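Local coordinates for McyG protein (Microcystis aeruginosa PCC 7806, PDB 4R0M), which probably activates phenylalanine or a related aryl acid as its adenylate and loads it onto a fused carrier domain in microcystin synthesis, at residues S7-T18 against G364-D376. Sequence-based numbering, arbitrary orientation.
Sequences SLGGQLEDNWRT and GKPIPGATIRIVD
From Ser7 to Gly10 the extended N-terminal segment runs antiparallel to Pro368–Arg373, yet a single backbone hydrogen bond ties the two, from Gly369 N to Gly10 O (2.7 Å). The bond is nearly straight at nitrogen (164°), but the N-H reaches the carbonyl oxygen from above its plane, 63° out of it. Ile367–Ala370 form a type II turn, closed by Ala370 N on Ile367 O, with glycine at the position after Pro368. Gly10 lies so close over this turn, its CA 3.7 Å from that of Pro368, that a CB on it would clash with Pro368 CA and Ile367 O.

Leu8 carries the apolar contact at one end: its CG rests on the ring of Pro366 at CD (3.6 Å), the two side chains crossing at about a right angle, while it lies side by side with Ile372, pointing the same way, its CD2 4.0 Å from Ile372 CG1. Cut back to an alanine, the residue would keep only its CB near Pro366 CG and Ile372 CG1, and is likely to leave Pro366 CD without the leucine branch that covers it. Next to it, Thr371 CG2, anti to its own backbone N, is set against Leu8 O (3.4 Å). Beyond the turn Leu12 lays CB against Pro368 CB (3.7 Å) and brings CD2 to Pro368 O.

Leu425 of strand 421-426 also touches Leu8 and Ile372, while strand 388-394 pairs with strand 370-375. The N-terminal arm thus packs along the small antiparallel β-sheet of an ANL-family adenylation domain, at the turn where the chain passes from the large mixed sheet into it.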
loop_
_atom_site.group_PDB
_atom_site.type_symbol
_atom_site.label_atom_id
_atom_site.label_comp_id
_atom_site.label_asym_id
_atom_site.label_seq_id
_atom_site.Cartn_x
_atom_site.Cartn_y
_atom_site.Cartn_z
ATOM N N SER A 7 18.398 8.057 16.809
ATOM C CA SER A 7 19.594 7.670 16.003
ATOM C C SER A 7 19.699 8.436 14.679
ATOM O O SER A 7 20.732 8.372 14.007
ATOM C CB SER A 7 19.598 6.162 15.739
ATOM O OG SER A 7 19.739 5.426 16.942
ATOM N N LEU A 8 18.633 9.152 14.312
ATOM C CA LEU A 8 18.599 9.941 13.070
ATOM C C LEU A 8 18.152 11.399 13.257
ATOM O O LEU A 8 18.075 11.892 14.387
ATOM C CB LEU A 8 17.746 9.237 12.010
ATOM C CG LEU A 8 18.467 8.441 10.914
ATOM C CD1 LEU A 8 19.498 9.304 10.191
ATOM C CD2 LEU A 8 19.095 7.159 11.444
ATOM N N GLY A 9 17.872 12.092 12.151
ATOM C CA GLY A 9 17.511 13.506 12.214
ATOM C C GLY A 9 16.776 14.092 11.020
ATOM O O GLY A 9 16.256 13.364 10.169
ATOM N N GLY A 10 16.742 15.424 10.976
ATOM C CA GLY A 10 16.043 16.180 9.943
ATOM C C GLY A 10 15.273 17.338 10.559
ATOM O O GLY A 10 14.321 17.125 11.312
ATOM N N GLN A 11 15.689 18.562 10.239
ATOM C CA GLN A 11 15.062 19.771 10.776
ATOM C C GLN A 11 14.052 20.366 9.792
ATOM O O GLN A 11 14.377 20.603 8.626
ATOM C CB GLN A 11 16.136 20.806 11.134
ATOM C CG GLN A 11 15.604 22.087 11.763
ATOM C CD GLN A 11 16.655 23.180 11.845
ATOM O OE1 GLN A 11 16.522 24.229 11.214
ATOM N NE2 GLN A 11 17.709 22.937 12.620
ATOM N N LEU A 12 12.834 20.612 10.273
ATOM C CA LEU A 12 11.756 21.146 9.436
ATOM C C LEU A 12 10.949 22.230 10.148
ATOM O O LEU A 12 10.522 22.052 11.290
ATOM C CB LEU A 12 10.825 20.018 8.970
ATOM C CG LEU A 12 9.719 20.343 7.955
ATOM C CD1 LEU A 12 10.282 20.540 6.553
ATOM C CD2 LEU A 12 8.658 19.254 7.955
ATOM N N GLU A 13 10.738 23.346 9.453
ATOM C CA GLU A 13 9.966 24.471 9.980
ATOM C C GLU A 13 8.478 24.141 10.025
ATOM O O GLU A 13 7.928 23.591 9.069
ATOM C CB GLU A 13 10.205 25.726 9.137
ATOM C CG GLU A 13 11.616 26.291 9.249
ATOM C CD GLU A 13 11.921 27.343 8.196
ATOM O OE1 GLU A 13 11.718 27.069 6.992
ATOM O OE2 GLU A 13 12.381 28.441 8.575
ATOM N N ASP A 14 7.840 24.482 11.143
ATOM C CA ASP A 14 6.422 24.190 11.364
ATOM C C ASP A 14 5.499 24.871 10.356
ATOM O O ASP A 14 5.584 26.081 10.127
ATOM C CB ASP A 14 6.003 24.569 12.790
ATOM C CG ASP A 14 6.231 23.448 13.792
ATOM O OD1 ASP A 14 6.285 22.265 13.385
ATOM O OD2 ASP A 14 6.343 23.754 14.998
ATOM N N ASN A 15 4.625 24.069 9.758
ATOM C CA ASN A 15 3.589 24.556 8.862
ATOM C C ASN A 15 2.227 24.278 9.483
ATOM O O ASN A 15 1.982 23.174 9.976
ATOM C CB ASN A 15 3.704 23.870 7.500
ATOM C CG ASN A 15 2.601 24.279 6.543
ATOM O OD1 ASN A 15 2.430 25.461 6.239
ATOM N ND2 ASN A 15 1.848 23.297 6.056
ATOM N N TRP A 16 1.348 25.276 9.466
ATOM C CA TRP A 16 0.033 25.140 10.092
ATOM C C TRP A 16 -1.114 25.267 9.128
ATOM O O TRP A 16 -2.175 25.792 9.467
ATOM C CB TRP A 16 -0.108 26.114 11.258
ATOM C CG TRP A 16 0.797 25.772 12.415
ATOM C CD1 TRP A 16 1.861 26.520 12.911
ATOM C CD2 TRP A 16 0.759 24.562 13.252
ATOM N NE1 TRP A 16 2.457 25.881 13.968
ATOM C CE2 TRP A 16 1.848 24.703 14.225
ATOM C CE3 TRP A 16 -0.038 23.421 13.292
ATOM C CZ2 TRP A 16 2.105 23.735 15.185
ATOM C CZ3 TRP A 16 0.234 22.452 14.264
ATOM C CH2 TRP A 16 1.281 22.607 15.187
ATOM N N ARG A 17 -0.907 24.767 7.914
ATOM C CA ARG A 17 -1.951 24.727 6.899
ATOM C C ARG A 17 -2.948 23.603 7.175
ATOM O O ARG A 17 -2.615 22.612 7.825
ATOM C CB ARG A 17 -1.332 24.519 5.513
ATOM C CG ARG A 17 -0.701 25.752 4.888
ATOM C CD ARG A 17 0.007 25.381 3.592
ATOM N NE ARG A 17 0.127 26.517 2.682
ATOM C CZ ARG A 17 -0.773 26.844 1.756
ATOM N NH1 ARG A 17 -1.876 26.124 1.601
ATOM N NH2 ARG A 17 -0.568 27.898 0.977
ATOM N N THR A 18 -4.174 23.776 6.690
ATOM C CA THR A 18 -5.154 22.695 6.643
ATOM C C THR A 18 -5.240 22.196 5.206
ATOM O O THR A 18 -4.678 22.813 4.297
ATOM C CB THR A 18 -6.555 23.152 7.094
ATOM O OG1 THR A 18 -7.026 24.188 6.225
ATOM C CG2 THR A 18 -6.531 23.650 8.534
ATOM N N GLY A 364 17.011 4.291 2.821
ATOM C CA GLY A 364 17.417 5.684 2.952
ATOM C C GLY A 364 17.243 6.308 4.320
ATOM O O GLY A 364 17.064 5.613 5.322
ATOM N N LYS A 365 17.294 7.636 4.343
ATOM C CA LYS A 365 17.232 8.416 5.574
ATOM C C LYS A 365 15.846 9.036 5.751
ATOM O O LYS A 365 15.142 9.255 4.767
ATOM C CB LYS A 365 18.309 9.509 5.556
ATOM C CG LYS A 365 19.733 8.982 5.471
ATOM C CD LYS A 365 20.749 10.110 5.535
ATOM C CE LYS A 365 22.160 9.599 5.284
ATOM N NZ LYS A 365 23.173 10.685 5.409
ATOM N N PRO A 366 15.453 9.329 7.006
ATOM C CA PRO A 366 14.140 9.910 7.271
ATOM C C PRO A 366 14.008 11.358 6.806
ATOM O O PRO A 366 15.003 12.084 6.732
ATOM C CB PRO A 366 14.033 9.843 8.794
ATOM C CG PRO A 366 15.441 9.918 9.261
ATOM C CD PRO A 366 16.213 9.120 8.251
ATOM N N ILE A 367 12.774 11.757 6.509
ATOM C CA ILE A 367 12.450 13.123 6.108
ATOM C C ILE A 367 12.757 14.123 7.225
ATOM O O ILE A 367 12.821 13.737 8.398
ATOM C CB ILE A 367 10.960 13.262 5.699
ATOM C CG1 ILE A 367 10.030 12.712 6.792
ATOM C CG2 ILE A 367 10.706 12.572 4.368
ATOM C CD1 ILE A 367 8.588 13.160 6.674
ATOM N N PRO A 368 12.974 15.405 6.863
ATOM C CA PRO A 368 13.013 16.470 7.863
ATOM C C PRO A 368 11.778 16.431 8.767
ATOM O O PRO A 368 10.655 16.286 8.277
ATOM C CB PRO A 368 13.017 17.740 7.012
ATOM C CG PRO A 368 13.718 17.339 5.762
ATOM C CD PRO A 368 13.369 15.895 5.526
ATOM N N GLY A 369 12.001 16.543 10.075
ATOM C CA GLY A 369 10.928 16.464 11.063
ATOM C C GLY A 369 10.789 15.088 11.692
ATOM O O GLY A 369 10.143 14.938 12.730
ATOM N N ALA A 370 11.400 14.084 11.068
ATOM C CA ALA A 370 11.260 12.700 11.509
ATOM C C ALA A 370 12.541 12.133 12.119
ATOM O O ALA A 370 13.649 12.468 11.694
ATOM C CB ALA A 370 10.790 11.826 10.357
ATOM N N THR A 371 12.367 11.268 13.116
ATOM C CA THR A 371 13.476 10.541 13.732
ATOM C C THR A 371 13.142 9.052 13.806
ATOM O O THR A 371 12.026 8.678 14.171
ATOM C CB THR A 371 13.789 11.073 15.147
ATOM O OG1 THR A 371 13.792 12.506 15.133
ATOM C CG2 THR A 371 15.148 10.571 15.629
ATOM N N ILE A 372 14.110 8.212 13.445
ATOM C CA ILE A 372 13.950 6.756 13.524
ATOM C C ILE A 372 15.057 6.114 14.364
ATOM O O ILE A 372 16.169 6.644 14.450
ATOM C CB ILE A 372 13.868 6.091 12.125
ATOM C CG1 ILE A 372 15.170 6.275 11.336
ATOM C CG2 ILE A 372 12.678 6.631 11.339
ATOM C CD1 ILE A 372 15.243 5.448 10.069
ATOM N N ARG A 373 14.745 4.976 14.985
ATOM C CA ARG A 373 15.718 4.242 15.798
ATOM C C ARG A 373 15.478 2.728 15.807
ATOM O O ARG A 373 14.367 2.256 15.541
ATOM C CB ARG A 373 15.762 4.792 17.231
ATOM C CG ARG A 373 14.541 4.477 18.081
ATOM C CD ARG A 373 14.688 5.045 19.480
ATOM N NE ARG A 373 13.709 4.482 20.408
ATOM C CZ ARG A 373 13.581 4.844 21.682
ATOM N NH1 ARG A 373 14.365 5.782 22.199
ATOM N NH2 ARG A 373 12.662 4.267 22.442
ATOM N N ILE A 374 16.538 1.984 16.116
ATOM C CA ILE A 374 16.492 0.528 16.227
ATOM C C ILE A 374 16.842 0.135 17.661
ATOM O O ILE A 374 17.960 0.379 18.126
ATOM C CB ILE A 374 17.468 -0.144 15.228
ATOM C CG1 ILE A 374 17.070 0.154 13.771
ATOM C CG2 ILE A 374 17.582 -1.643 15.484
ATOM C CD1 ILE A 374 15.747 -0.431 13.311
ATOM N N VAL A 375 15.877 -0.464 18.358
ATOM C CA VAL A 375 16.040 -0.817 19.772
ATOM C C VAL A 375 15.945 -2.321 20.036
ATOM O O VAL A 375 15.465 -3.084 19.192
ATOM C CB VAL A 375 15.017 -0.081 20.676
ATOM C CG1 VAL A 375 15.268 1.419 20.665
ATOM C CG2 VAL A 375 13.587 -0.401 20.263
ATOM N N ASP A 376 16.413 -2.731 21.213
ATOM C CA ASP A 376 16.255 -4.106 21.686
ATOM C C ASP A 376 14.916 -4.269 22.413
ATOM O O ASP A 376 14.086 -3.357 22.407
ATOM C CB ASP A 376 17.429 -4.511 22.593
ATOM C CG ASP A 376 17.630 -3.563 23.778
ATOM O OD1 ASP A 376 16.695 -2.817 24.143
ATOM O OD2 ASP A 376 18.738 -3.572 24.354
#